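Local coordinates for protein cytochrome P450 CYP260B1 (PDB 5HIW) that is a bacterial cytochrome P450, a largely helical protein that holds a haem (protoporphyrin IX containing iron) in its interior, at residues L199-I207 against C218-I226; T103-V111 against S130-L139. All coordinates share one frame; numbering follows the deposited sequence.

Contact 1 (L199-I207 against C218-I226); sequences LLGEIARAI and CEGVVLTLI. With HEM (protoporphyrin IX containing Fe), chain B.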
ATOM      1  N   LEU A 199     -13.888   9.907 -10.612  1.00 20.83           N
ATOM      2  CA  LEU A 199     -12.779   9.267 -11.216  1.00 25.01           C
ATOM      3  C   LEU A 199     -13.281   8.124 -12.115  1.00 28.71           C
ATOM      4  O   LEU A 199     -12.690   7.877 -13.173  1.00 23.07           O
ATOM      5  CB  LEU A 199     -11.801   8.715 -10.171  1.00 25.95           C
ATOM      6  CG  LEU A 199     -10.531   8.042 -10.688  1.00 30.12           C
ATOM      7  CD1 LEU A 199      -9.676   9.007 -11.560  1.00 33.28           C
ATOM      8  CD2 LEU A 199      -9.765   7.516  -9.490  1.00 33.43           C
ATOM      9  N   LEU A 200     -14.386   7.461 -11.724  1.00 25.61           N
ATOM     10  CA  LEU A 200     -14.857   6.320 -12.527  1.00 25.38           C
ATOM     11  C   LEU A 200     -15.252   6.973 -13.826  1.00 26.11           C
ATOM     12  O   LEU A 200     -15.039   6.424 -14.908  1.00 30.09           O
ATOM     13  CB  LEU A 200     -16.033   5.545 -11.875  1.00 26.03           C
ATOM     14  CG  LEU A 200     -16.555   4.452 -12.813  1.00 26.34           C
ATOM     15  CD1 LEU A 200     -17.182   3.320 -11.990  1.00 26.33           C
ATOM     16  CD2 LEU A 200     -17.605   5.037 -13.773  1.00 28.32           C
ATOM     17  N   GLY A 201     -15.806   8.148 -13.754  1.00 25.22           N
ATOM     18  CA  GLY A 201     -16.036   8.923 -15.029  1.00 29.82           C
ATOM     19  C   GLY A 201     -14.844   9.231 -15.945  1.00 32.07           C
ATOM     20  O   GLY A 201     -14.945   9.061 -17.171  1.00 32.45           O
ATOM     21  N   GLU A 202     -13.713   9.664 -15.386  1.00 29.71           N
ATOM     22  CA  GLU A 202     -12.475   9.863 -16.154  1.00 28.91           C
ATOM     23  C   GLU A 202     -12.024   8.511 -16.729  1.00 25.79           C
ATOM     24  O   GLU A 202     -11.438   8.448 -17.813  1.00 26.37           O
ATOM     25  CB  GLU A 202     -11.279  10.337 -15.277  1.00 30.91           C
ATOM     26  CG  GLU A 202     -11.395  11.710 -14.596  1.00 37.13           C
ATOM     27  CD  GLU A 202     -10.768  12.829 -15.400  1.00 34.56           C
ATOM     28  OE1 GLU A 202     -10.020  12.496 -16.357  1.00 32.81           O
ATOM     29  OE2 GLU A 202     -11.001  14.001 -15.027  1.00 35.72           O
ATOM     30  N   ILE A 203     -12.244   7.420 -16.016  1.00 21.93           N
ATOM     31  CA  ILE A 203     -11.745   6.120 -16.513  1.00 20.50           C
ATOM     32  C   ILE A 203     -12.573   5.719 -17.748  1.00 24.88           C
ATOM     33  O   ILE A 203     -12.035   5.253 -18.770  1.00 22.20           O
ATOM     34  CB  ILE A 203     -11.854   5.024 -15.434  1.00 21.16           C
ATOM     35  CG1 ILE A 203     -10.729   5.141 -14.428  1.00 27.20           C
ATOM     36  CG2 ILE A 203     -11.744   3.663 -16.024  1.00 22.32           C
ATOM     37  CD1 ILE A 203     -11.112   4.603 -13.056  1.00 28.05           C
ATOM     38  N   ALA A 204     -13.880   5.925 -17.657  1.00 24.67           N
ATOM     39  CA  ALA A 204     -14.746   5.500 -18.766  1.00 30.12           C
ATOM     40  C   ALA A 204     -14.326   6.240 -20.016  1.00 30.33           C
ATOM     41  O   ALA A 204     -14.187   5.660 -21.084  1.00 28.94           O
ATOM     42  CB  ALA A 204     -16.200   5.695 -18.415  1.00 30.62           C
ATOM     43  N   ARG A 205     -14.027   7.513 -19.867  1.00 33.85           N
ATOM     44  CA  ARG A 205     -13.495   8.324 -20.962  1.00 33.57           C
ATOM     45  C   ARG A 205     -12.082   8.003 -21.451  1.00 30.18           C
ATOM     46  O   ARG A 205     -11.821   8.026 -22.673  1.00 32.04           O
ATOM     47  CB  ARG A 205     -13.762   9.832 -20.670  1.00 37.56           C
ATOM     48  CG  ARG A 205     -15.290  10.101 -20.742  1.00 45.37           C
ATOM     49  CD  ARG A 205     -15.839  11.482 -20.349  1.00 54.05           C
ATOM     50  NE  ARG A 205     -15.430  11.942 -19.010  1.00 62.14           N
ATOM     51  CZ  ARG A 205     -14.279  12.585 -18.714  1.00 71.11           C
ATOM     52  NH1 ARG A 205     -13.350  12.875 -19.650  1.00 71.57           N
ATOM     53  NH2 ARG A 205     -14.043  12.946 -17.443  1.00 69.79           N
ATOM     54  N   ALA A 206     -11.160   7.618 -20.566  1.00 27.85           N
ATOM     55  CA  ALA A 206      -9.851   7.152 -20.952  1.00 25.64           C
ATOM     56  C   ALA A 206      -9.834   5.814 -21.674  1.00 32.62           C
ATOM     57  O   ALA A 206      -8.900   5.522 -22.432  1.00 32.49           O
ATOM     58  CB  ALA A 206      -8.944   7.011 -19.737  1.00 29.36           C
ATOM     59  N   ILE A 207     -10.787   4.944 -21.337  1.00 32.63           N
ATOM     60  CA  ILE A 207     -10.918   3.667 -22.054  1.00 33.68           C
ATOM     61  C   ILE A 207     -11.184   3.930 -23.537  1.00 37.74           C
ATOM     62  O   ILE A 207     -10.591   3.291 -24.422  1.00 41.45           O
ATOM     63  CB  ILE A 207     -11.974   2.810 -21.346  1.00 33.19           C
ATOM     64  CG1 ILE A 207     -11.311   2.259 -20.050  1.00 33.30           C
ATOM     65  CG2 ILE A 207     -12.524   1.673 -22.203  1.00 36.53           C
ATOM     66  CD1 ILE A 207     -12.297   1.683 -19.076  1.00 33.50           C
ATOM     67  N   CYS A 218     -14.421  -0.804 -17.989  1.00 31.98           N
ATOM     68  CA  CYS A 218     -14.344   0.174 -16.952  1.00 30.84           C
ATOM     69  C   CYS A 218     -14.343  -0.449 -15.566  1.00 35.97           C
ATOM     70  O   CYS A 218     -13.528  -0.056 -14.718  1.00 26.26           O
ATOM     71  CB  CYS A 218     -15.490   1.123 -17.082  1.00 30.75           C
ATOM     72  SG  CYS A 218     -15.574   2.482 -15.925  1.00 37.21           S
ATOM     73  N   GLU A 219     -15.233  -1.421 -15.334  1.00 31.69           N
ATOM     74  CA  GLU A 219     -15.316  -2.076 -14.023  1.00 31.52           C
ATOM     75  C   GLU A 219     -14.017  -2.701 -13.664  1.00 27.05           C
ATOM     76  O   GLU A 219     -13.654  -2.744 -12.481  1.00 29.26           O
ATOM     77  CB  GLU A 219     -16.356  -3.218 -13.985  1.00 38.68           C
ATOM     78  CG  GLU A 219     -17.711  -2.872 -14.561  1.00 45.51           C
ATOM     79  CD  GLU A 219     -17.760  -3.179 -16.043  1.00 45.46           C
ATOM     80  OE1 GLU A 219     -17.403  -2.256 -16.809  1.00 48.51           O
ATOM     81  OE2 GLU A 219     -18.059  -4.358 -16.429  1.00 50.40           O
ATOM     82  N   GLY A 220     -13.368  -3.267 -14.661  1.00 23.87           N
ATOM     83  CA  GLY A 220     -12.094  -3.915 -14.518  1.00 26.77           C
ATOM     84  C   GLY A 220     -11.025  -2.979 -13.980  1.00 25.88           C
ATOM     85  O   GLY A 220     -10.241  -3.347 -13.063  1.00 21.85           O
ATOM     86  N   VAL A 221     -10.934  -1.806 -14.614  1.00 23.28           N
ATOM     87  CA  VAL A 221      -9.940  -0.816 -14.201  1.00 23.02           C
ATOM     88  C   VAL A 221     -10.235  -0.406 -12.742  1.00 22.22           C
ATOM     89  O   VAL A 221      -9.343  -0.346 -11.884  1.00 21.88           O
ATOM     90  CB  VAL A 221      -9.918   0.410 -15.179  1.00 23.65           C
ATOM     91  CG1 VAL A 221      -9.052   1.531 -14.601  1.00 26.54           C
ATOM     92  CG2 VAL A 221      -9.428  -0.029 -16.535  1.00 24.41           C
ATOM     93  N   VAL A 222     -11.471  -0.062 -12.482  1.00 22.36           N
ATOM     94  CA  VAL A 222     -11.894   0.392 -11.143  1.00 21.49           C
ATOM     95  C   VAL A 222     -11.554  -0.682 -10.119  1.00 20.44           C
ATOM     96  O   VAL A 222     -10.970  -0.356  -9.096  1.00 17.81           O
ATOM     97  CB  VAL A 222     -13.392   0.764 -11.069  1.00 23.62           C
ATOM     98  CG1 VAL A 222     -13.878   1.049  -9.632  1.00 21.84           C
ATOM     99  CG2 VAL A 222     -13.713   1.953 -11.951  1.00 23.83           C
ATOM    100  N   LEU A 223     -11.913  -1.932 -10.375  1.00 19.71           N
ATOM    101  CA  LEU A 223     -11.661  -2.987  -9.374  1.00 22.55           C
ATOM    102  C   LEU A 223     -10.186  -3.142  -9.161  1.00 19.79           C
ATOM    103  O   LEU A 223      -9.731  -3.361  -8.017  1.00 19.79           O
ATOM    104  CB  LEU A 223     -12.272  -4.330  -9.751  1.00 25.46           C
ATOM    105  CG  LEU A 223     -13.758  -4.296  -9.389  1.00 35.57           C
ATOM    106  CD1 LEU A 223     -14.634  -5.321 -10.150  1.00 44.30           C
ATOM    107  CD2 LEU A 223     -13.941  -4.458  -7.905  1.00 38.07           C
ATOM    108  N   THR A 224      -9.377  -2.987 -10.214  1.00 19.54           N
ATOM    109  CA  THR A 224      -7.923  -3.014  -9.976  1.00 19.20           C
ATOM    110  C   THR A 224      -7.470  -1.900  -9.051  1.00 18.60           C
ATOM    111  O   THR A 224      -6.618  -2.189  -8.120  1.00 17.93           O
ATOM    112  CB  THR A 224      -7.139  -3.045 -11.293  1.00 20.99           C
ATOM    113  OG1 THR A 224      -7.355  -4.308 -11.910  1.00 24.86           O
ATOM    114  CG2 THR A 224      -5.686  -2.837 -11.114  1.00 18.55           C
ATOM    115  N   LEU A 225      -8.026  -0.693  -9.217  1.00 17.69           N
ATOM    116  CA  LEU A 225      -7.658   0.401  -8.374  1.00 18.92           C
ATOM    117  C   LEU A 225      -8.160   0.185  -6.936  1.00 19.53           C
ATOM    118  O   LEU A 225      -7.468   0.559  -5.982  1.00 17.65           O
ATOM    119  CB  LEU A 225      -8.173   1.722  -8.876  1.00 17.80           C
ATOM    120  CG  LEU A 225      -7.598   2.084 -10.316  1.00 19.42           C
ATOM    121  CD1 LEU A 225      -8.215   3.356 -10.834  1.00 21.52           C
ATOM    122  CD2 LEU A 225      -6.066   2.157 -10.278  1.00 21.70           C
ATOM    123  N   ILE A 226      -9.370  -0.340  -6.796  1.00 16.39           N
ATOM    124  CA  ILE A 226      -9.895  -0.652  -5.446  1.00 18.33           C
ATOM    125  C   ILE A 226      -9.008  -1.658  -4.695  1.00 16.57           C
ATOM    126  O   ILE A 226      -8.527  -1.366  -3.571  1.00 17.88           O
ATOM    127  CB  ILE A 226     -11.347  -1.116  -5.510  1.00 20.83           C
ATOM    128  CG1 ILE A 226     -12.245   0.072  -5.871  1.00 20.64           C
ATOM    129  CG2 ILE A 226     -11.759  -1.630  -4.141  1.00 23.56           C
ATOM    130  CD1 ILE A 226     -13.652  -0.303  -6.231  1.00 21.40           C
TER
HETATM  131  CHA HEM B 401       1.633  -1.976  -7.627  1.00 15.08           C
HETATM  132  CHB HEM B 401       2.510  -0.724  -3.012  1.00 15.47           C
HETATM  133  CHC HEM B 401      -1.187   2.334  -3.137  1.00 14.32           C
HETATM  134  CHD HEM B 401      -2.543   0.352  -7.282  1.00 14.41           C
HETATM  135  C1A HEM B 401       2.240  -1.862  -6.409  1.00 15.35           C
HETATM  136  C2A HEM B 401       3.427  -2.528  -6.001  1.00 15.83           C
HETATM  137  C3A HEM B 401       3.699  -2.147  -4.713  1.00 15.39           C
HETATM  138  C4A HEM B 401       2.603  -1.331  -4.282  1.00 15.23           C
HETATM  139  CMA HEM B 401       4.883  -2.635  -3.854  1.00 15.82           C
HETATM  140  CAA HEM B 401       4.327  -3.382  -6.888  1.00 17.82           C
HETATM  141  CBA HEM B 401       3.741  -4.798  -7.014  1.00 19.86           C
HETATM  142  CGA HEM B 401       4.692  -5.755  -7.646  1.00 21.04           C
HETATM  143  O1A HEM B 401       5.713  -5.319  -8.272  1.00 19.09           O
HETATM  144  O2A HEM B 401       4.586  -6.981  -7.393  1.00 20.17           O
HETATM  145  C1B HEM B 401       1.575   0.159  -2.628  1.00 15.54           C
HETATM  146  C2B HEM B 401       1.639   0.847  -1.368  1.00 15.48           C
HETATM  147  C3B HEM B 401       0.582   1.735  -1.422  1.00 16.04           C
HETATM  148  C4B HEM B 401      -0.127   1.550  -2.690  1.00 14.57           C
HETATM  149  CMB HEM B 401       2.583   0.661  -0.167  1.00 18.58           C
HETATM  150  CAB HEM B 401       0.267   2.588  -0.302  1.00 16.21           C
HETATM  151  CBB HEM B 401      -0.810   3.248  -0.034  1.00 20.82           C
HETATM  152  C1C HEM B 401      -1.898   2.067  -4.306  1.00 14.47           C
HETATM  153  C2C HEM B 401      -3.061   2.815  -4.677  1.00 13.96           C
HETATM  154  C3C HEM B 401      -3.443   2.234  -5.855  1.00 15.63           C
HETATM  155  C4C HEM B 401      -2.571   1.146  -6.156  1.00 16.82           C
HETATM  156  CMC HEM B 401      -3.577   3.942  -3.815  1.00 13.42           C
HETATM  157  CAC HEM B 401      -4.578   2.608  -6.721  1.00 18.30           C
HETATM  158  CBC HEM B 401      -5.013   3.858  -6.763  1.00 22.02           C
HETATM  159  C1D HEM B 401      -1.470  -0.437  -7.679  1.00 16.05           C
HETATM  160  C2D HEM B 401      -1.525  -1.135  -8.991  1.00 16.38           C
HETATM  161  C3D HEM B 401      -0.375  -1.790  -9.093  1.00 17.25           C
HETATM  162  C4D HEM B 401       0.378  -1.463  -7.872  1.00 15.92           C
HETATM  163  CMD HEM B 401      -2.680  -1.185  -9.972  1.00 15.56           C
HETATM  164  CAD HEM B 401       0.142  -2.620 -10.280  1.00 16.95           C
HETATM  165  CBD HEM B 401       0.967  -1.706 -11.166  1.00 18.34           C
HETATM  166  CGD HEM B 401       1.512  -2.416 -12.413  1.00 20.70           C
HETATM  167  O1D HEM B 401       1.644  -3.677 -12.473  1.00 20.18           O
HETATM  168  O2D HEM B 401       1.871  -1.741 -13.436  1.00 21.84           O
HETATM  169  NA  HEM B 401       1.765  -1.103  -5.318  1.00 14.70           N
HETATM  170  NB  HEM B 401       0.607   0.702  -3.403  1.00 15.11           N
HETATM  171  NC  HEM B 401      -1.574   1.137  -5.193  1.00 14.26           N
HETATM  172  ND  HEM B 401      -0.307  -0.684  -7.028  1.00 14.83           N
HETATM  173 FE   HEM B 401       0.155   0.019  -5.278  1.00 15.68          FE
HETATM  174  O   HOH W   1      -0.995  -1.739  -4.352  1.00 18.48           O

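Contact 2 (T103-V111 against S130-L139); sequences TVTPVARRV and SMPMGVTSAL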
ATOM      1  N   THR A 103     -12.685  15.385  -3.810  1.00 19.52           N
ATOM      2  CA  THR A 103     -12.995  14.183  -3.029  1.00 20.65           C
ATOM      3  C   THR A 103     -12.222  13.975  -1.763  1.00 19.28           C
ATOM      4  O   THR A 103     -12.798  13.762  -0.732  1.00 19.75           O
ATOM      5  CB  THR A 103     -12.808  12.914  -3.885  1.00 24.63           C
ATOM      6  OG1 THR A 103     -13.804  12.869  -4.923  1.00 27.13           O
ATOM      7  CG2 THR A 103     -12.937  11.686  -3.080  1.00 23.81           C
ATOM      8  N   VAL A 104     -10.902  13.995  -1.820  1.00 17.66           N
ATOM      9  CA  VAL A 104     -10.119  13.639  -0.627  1.00 17.78           C
ATOM     10  C   VAL A 104     -10.228  14.687   0.471  1.00 18.18           C
ATOM     11  O   VAL A 104     -10.405  14.322   1.609  1.00 20.03           O
ATOM     12  CB  VAL A 104      -8.683  13.294  -1.044  1.00 16.86           C
ATOM     13  CG1 VAL A 104      -7.827  12.938   0.179  1.00 18.67           C
ATOM     14  CG2 VAL A 104      -8.653  12.180  -2.083  1.00 17.22           C
ATOM     15  N   THR A 105     -10.196  15.999   0.171  1.00 16.25           N
ATOM     16  CA  THR A 105     -10.297  17.020   1.197  1.00 19.11           C
ATOM     17  C   THR A 105     -11.642  16.959   1.934  1.00 19.98           C
ATOM     18  O   THR A 105     -11.686  16.959   3.168  1.00 20.91           O
ATOM     19  CB  THR A 105      -9.944  18.427   0.650  1.00 22.02           C
ATOM     20  OG1 THR A 105      -8.617  18.378   0.144  1.00 21.20           O
ATOM     21  CG2 THR A 105     -10.019  19.566   1.725  1.00 22.70           C
ATOM     22  N   PRO A 106     -12.754  16.888   1.179  1.00 20.74           N
ATOM     23  CA  PRO A 106     -14.049  16.769   1.831  1.00 22.62           C
ATOM     24  C   PRO A 106     -14.142  15.551   2.726  1.00 23.59           C
ATOM     25  O   PRO A 106     -14.573  15.694   3.902  1.00 23.49           O
ATOM     26  CB  PRO A 106     -15.030  16.669   0.679  1.00 22.92           C
ATOM     27  CG  PRO A 106     -14.397  17.380  -0.385  1.00 23.74           C
ATOM     28  CD  PRO A 106     -12.912  17.158  -0.238  1.00 22.00           C
ATOM     29  N   VAL A 107     -13.638  14.425   2.251  1.00 22.64           N
ATOM     30  CA  VAL A 107     -13.650  13.191   3.070  1.00 22.45           C
ATOM     31  C   VAL A 107     -12.797  13.358   4.311  1.00 23.76           C
ATOM     32  O   VAL A 107     -13.212  13.057   5.420  1.00 22.90           O
ATOM     33  CB  VAL A 107     -13.079  11.986   2.318  1.00 22.16           C
ATOM     34  CG1 VAL A 107     -12.802  10.835   3.240  1.00 24.33           C
ATOM     35  CG2 VAL A 107     -13.991  11.550   1.214  1.00 25.48           C
ATOM     36  N   ALA A 108     -11.552  13.838   4.122  1.00 20.63           N
ATOM     37  CA  ALA A 108     -10.643  14.082   5.251  1.00 23.86           C
ATOM     38  C   ALA A 108     -11.289  15.015   6.271  1.00 23.21           C
ATOM     39  O   ALA A 108     -11.160  14.820   7.498  1.00 23.12           O
ATOM     40  CB  ALA A 108      -9.297  14.668   4.741  1.00 23.65           C
ATOM     41  N   ARG A 109     -11.949  16.075   5.793  1.00 25.15           N
ATOM     42  CA  ARG A 109     -12.638  16.990   6.723  1.00 26.03           C
ATOM     43  C   ARG A 109     -13.691  16.287   7.560  1.00 25.31           C
ATOM     44  O   ARG A 109     -13.788  16.575   8.724  1.00 26.73           O
ATOM     45  CB  ARG A 109     -13.330  18.175   6.017  1.00 28.36           C
ATOM     46  CG  ARG A 109     -12.330  19.306   5.795  1.00 34.81           C
ATOM     47  CD  ARG A 109     -12.941  20.565   5.216  1.00 42.35           C
ATOM     48  NE  ARG A 109     -11.877  21.310   4.549  1.00 43.86           N
ATOM     49  CZ  ARG A 109     -10.864  21.891   5.188  1.00 48.95           C
ATOM     50  NH1 ARG A 109     -10.761  21.896   6.516  1.00 47.59           N
ATOM     51  NH2 ARG A 109      -9.950  22.511   4.492  1.00 51.09           N
ATOM     52  N   ARG A 110     -14.452  15.392   6.948  1.00 25.15           N
ATOM     53  CA  ARG A 110     -15.527  14.667   7.627  0.50 26.94           C
ATOM     54  C   ARG A 110     -14.890  13.726   8.683  1.00 30.74           C
ATOM     55  O   ARG A 110     -15.346  13.606   9.830  1.00 27.48           O
ATOM     56  CB  ARG A 110     -16.330  13.897   6.569  0.50 29.90           C
ATOM     57  CG  ARG A 110     -17.559  13.098   7.035  0.50 30.46           C
ATOM     58  CD  ARG A 110     -18.288  12.387   5.869  0.50 33.91           C
ATOM     59  NE  ARG A 110     -18.084  13.024   4.547  0.50 34.42           N
ATOM     60  CZ  ARG A 110     -17.554  12.408   3.480  0.50 34.31           C
ATOM     61  NH1 ARG A 110     -17.207  11.124   3.543  0.50 33.98           N
ATOM     62  NH2 ARG A 110     -17.375  13.074   2.342  0.50 31.83           N
ATOM     63  N   VAL A 111     -13.837  13.045   8.274  1.00 23.90           N
ATOM     64  CA  VAL A 111     -13.158  12.073   9.134  1.00 23.67           C
ATOM     65  C   VAL A 111     -12.601  12.777  10.371  1.00 23.11           C
ATOM     66  O   VAL A 111     -12.775  12.320  11.524  1.00 29.01           O
ATOM     67  CB  VAL A 111     -12.073  11.290   8.328  1.00 21.89           C
ATOM     68  CG1 VAL A 111     -11.172  10.513   9.272  1.00 24.27           C
ATOM     69  CG2 VAL A 111     -12.684  10.342   7.352  1.00 24.31           C
ATOM     70  N   SER A 130     -10.726   4.862   8.066  1.00 18.71           N
ATOM     71  CA  SER A 130     -11.853   5.800   7.729  1.00 22.32           C
ATOM     72  C   SER A 130     -11.609   6.558   6.449  1.00 20.53           C
ATOM     73  O   SER A 130     -12.531   6.787   5.594  1.00 20.78           O
ATOM     74  CB  SER A 130     -11.956   6.906   8.782  1.00 25.16           C
ATOM     75  OG  SER A 130     -12.349   6.377   9.974  1.00 30.84           O
ATOM     76  N   MET A 131     -10.349   6.923   6.244  1.00 19.79           N
ATOM     77  CA  MET A 131      -9.936   7.631   5.002  1.00 20.53           C
ATOM     78  C   MET A 131     -10.263   6.854   3.706  1.00 19.69           C
ATOM     79  O   MET A 131     -11.066   7.336   2.880  1.00 19.09           O
ATOM     80  CB  MET A 131      -8.441   8.064   5.064  1.00 20.20           C
ATOM     81  CG  MET A 131      -8.201   9.249   5.936  1.00 20.67           C
ATOM     82  SD  MET A 131      -9.035  10.730   5.302  1.00 21.84           S
ATOM     83  CE  MET A 131      -8.209  10.843   3.703  1.00 21.64           C
ATOM     84  N   PRO A 132      -9.676   5.685   3.497  1.00 20.54           N
ATOM     85  CA  PRO A 132     -10.035   4.934   2.321  1.00 20.26           C
ATOM     86  C   PRO A 132     -11.483   4.431   2.249  1.00 19.10           C
ATOM     87  O   PRO A 132     -12.026   4.317   1.157  1.00 18.77           O
ATOM     88  CB  PRO A 132      -9.051   3.778   2.311  1.00 21.43           C
ATOM     89  CG  PRO A 132      -8.565   3.707   3.687  1.00 20.60           C
ATOM     90  CD  PRO A 132      -8.528   5.082   4.185  1.00 21.49           C
ATOM     91  N   MET A 133     -12.154   4.208   3.403  1.00 20.66           N
ATOM     92  CA  MET A 133     -13.563   3.892   3.350  1.00 20.75           C
ATOM     93  C   MET A 133     -14.386   5.031   2.722  1.00 21.73           C
ATOM     94  O   MET A 133     -15.205   4.737   1.835  1.00 25.93           O
ATOM     95  CB  MET A 133     -14.132   3.578   4.751  1.00 20.31           C
ATOM     96  CG  MET A 133     -13.630   2.239   5.253  1.00 24.62           C
ATOM     97  SD  MET A 133     -14.416   1.767   6.841  1.00 26.42           S
ATOM     98  CE  MET A 133     -16.041   1.348   6.258  1.00 29.05           C
ATOM     99  N   GLY A 134     -14.143   6.282   3.123  1.00 20.79           N
ATOM    100  CA  GLY A 134     -14.791   7.413   2.500  1.00 20.20           C
ATOM    101  C   GLY A 134     -14.304   7.731   1.091  1.00 18.86           C
ATOM    102  O   GLY A 134     -15.088   8.035   0.133  1.00 17.53           O
ATOM    103  N   VAL A 135     -13.012   7.631   0.887  1.00 17.61           N
ATOM    104  CA  VAL A 135     -12.449   8.066  -0.418  1.00 15.70           C
ATOM    105  C   VAL A 135     -12.815   7.165  -1.546  1.00 15.54           C
ATOM    106  O   VAL A 135     -13.109   7.626  -2.656  1.00 17.09           O
ATOM    107  CB  VAL A 135     -10.896   8.257  -0.302  1.00 15.81           C
ATOM    108  CG1 VAL A 135     -10.248   8.280  -1.719  1.00 15.70           C
ATOM    109  CG2 VAL A 135     -10.545   9.458   0.528  1.00 17.98           C
ATOM    110  N   THR A 136     -12.827   5.845  -1.349  1.00 14.94           N
ATOM    111  CA  THR A 136     -13.000   4.914  -2.409  1.00 16.76           C
ATOM    112  C   THR A 136     -14.424   5.040  -2.983  1.00 19.01           C
ATOM    113  O   THR A 136     -14.583   5.051  -4.179  1.00 16.62           O
ATOM    114  CB  THR A 136     -12.842   3.435  -1.897  1.00 17.34           C
ATOM    115  OG1 THR A 136     -11.552   3.307  -1.263  1.00 19.20           O
ATOM    116  CG2 THR A 136     -13.061   2.347  -3.002  1.00 17.33           C
ATOM    117  N   SER A 137     -15.430   5.064  -2.121  1.00 18.44           N
ATOM    118  CA  SER A 137     -16.825   5.202  -2.606  1.00 18.22           C
ATOM    119  C   SER A 137     -17.007   6.526  -3.342  1.00 19.71           C
ATOM    120  O   SER A 137     -17.616   6.531  -4.403  1.00 20.97           O
ATOM    121  CB  SER A 137     -17.848   5.061  -1.471  1.00 21.65           C
ATOM    122  OG  SER A 137     -17.883   3.651  -1.155  1.00 17.98           O
ATOM    123  N   ALA A 138     -16.456   7.590  -2.812  1.00 17.11           N
ATOM    124  CA  ALA A 138     -16.591   8.920  -3.457  1.00 20.37           C
ATOM    125  C   ALA A 138     -15.899   9.029  -4.782  1.00 22.73           C
ATOM    126  O   ALA A 138     -16.442   9.644  -5.717  1.00 20.84           O
ATOM    127  CB  ALA A 138     -16.131   9.988  -2.582  1.00 20.37           C
ATOM    128  N   LEU A 139     -14.689   8.493  -4.871  1.00 21.13           N
ATOM    129  CA  LEU A 139     -13.984   8.416  -6.170  1.00 20.60           C
ATOM    130  C   LEU A 139     -14.744   7.666  -7.227  1.00 21.63           C
ATOM    131  O   LEU A 139     -14.647   8.025  -8.393  1.00 18.91           O
ATOM    132  CB  LEU A 139     -12.599   7.791  -6.086  1.00 20.22           C
ATOM    133  CG  LEU A 139     -11.525   8.620  -5.387  1.00 20.22           C
ATOM    134  CD1 LEU A 139     -10.226   7.811  -5.234  1.00 19.67           C
ATOM    135  CD2 LEU A 139     -11.157   9.909  -6.120  1.00 22.78           C
TER
HETATM  136  O   HOH W   2     -15.085  11.432  -7.310  1.00 30.04           O

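Contact 1 (L199-I207 against C218-I226)
Ile203 pushes its side chain into the hole formed by Cys218, Val221, Val222 and Leu225 on the facing helix. Its two branches divide the work. Ile203 CG2 meets Val221 tip to tip, 3.7 Å from Val221 CG1. CG1 lies anti to the carbonyl carbon (chi1 -79°) and carries CD1 the other way along the helix. There CD1 meets the end of Leu225, with Ile203 CD1 and Leu225 CD1 3.9 Å apart, and also touches Val222 CG2.

The packing is returned by Cys218. Its side chain is a knob among Leu200, Ile203, Ala204 and Ile207, and Cys218 SG lies 3.8 Å from Leu200 CG. Next to it, Leu200 crosses Val222 at about a right angle, and Leu200 CD1 comes to 3.7 Å from Val222 CG2. These are knobs-into-holes contacts between two neighbouring helices of the P450 fold, joined by a short connection and corresponding to H and I, the latter the long helix that runs past the haem. The segment axes approach to 9.6 Å at 131°, nearer antiparallel than parallel. The backbones are closest where Ala204 faces Cys218, with their CA atoms 5.6 Å apart. Small side chains at both positions suit this approach. Ile207 lies near the start of the second helix, where its CD1 is only 3.3 Å from Cys218 CA, tighter than usual for two carbons.

No hydrogen bond crosses between the segments; the side-chain contacts are apolar. Beyond them, Glu202 forms salt bridges with Arg94 and Arg98, and Phe140 packs on Leu199, Val222 and Leu225. Segment 218-226 also borders the haem. Thr224 CG2 lies 3.6 Å from the haem methyl CMD, and Leu225 CD2 touches the haem vinyl group at CAC and CBC.

Contact 2 (T103-V111 against S130-L139)
Met131 turns CG anti to its carbonyl carbon (chi1 -76°), and bends at chi2 and chi3 (-64° and -61°) fold its thioether over helix 103-111. The side chain fills a hole between Val104, Val107, Ala108 and Val111. Its sulfur, Met131 SD, lies 3.7 Å from Ala108 CA, and the methyl CE touches Ala108 CB and Val104 CG1.

Val107 crosses Val135 at about a right angle, with Val107 CG1 3.8 Å from Val135 CG2. The other methyl, Val107 CG2, rests on the backbone of Gly134, 3.8 Å from Gly134 C. With no side chain at Gly134, the helices come close, with Val107 CA and Gly134 CA 5.9 Å apart.

At one end Val111 CG1 packs 3.7 Å from Ser130 CB. At the other, Thr103 CG2 lies against Ala138 CB and Leu139 CD2. A water there bridges Thr103 OG1 and Ala138 O, donating to the carbonyl at 2.8 Å.

The pair, inclined and roughly opposite in direction, corresponds to D and E of the P450 four-helix bundle. Helix 341-358 (L) lies against Val104, Ala108 and Met131, helix 232-245 (part of I) against Met131 and Pro132, and helix 147-162 against Met133 and Ser137.

In the fold
Contact 2 closes before contact 1 opens, so the two follow one another along the chain. Their centres are about 18 Å apart, and both lie in the helical part of the P450 fold. They share no helix but touch directly where helix 130-140 meets both helices of contact 1. Leu199 CB packs 3.4 Å from Leu139 O, and Ile226 CG1 lies 3.8 Å from Thr136 CG2. Helix 130-140 thus joins the two pairs into one continuous packing. Both approach the haem: contact 1 includes two residues of its pocket, while the side chain of Leu139 in contact 2 is about 7 Å from it.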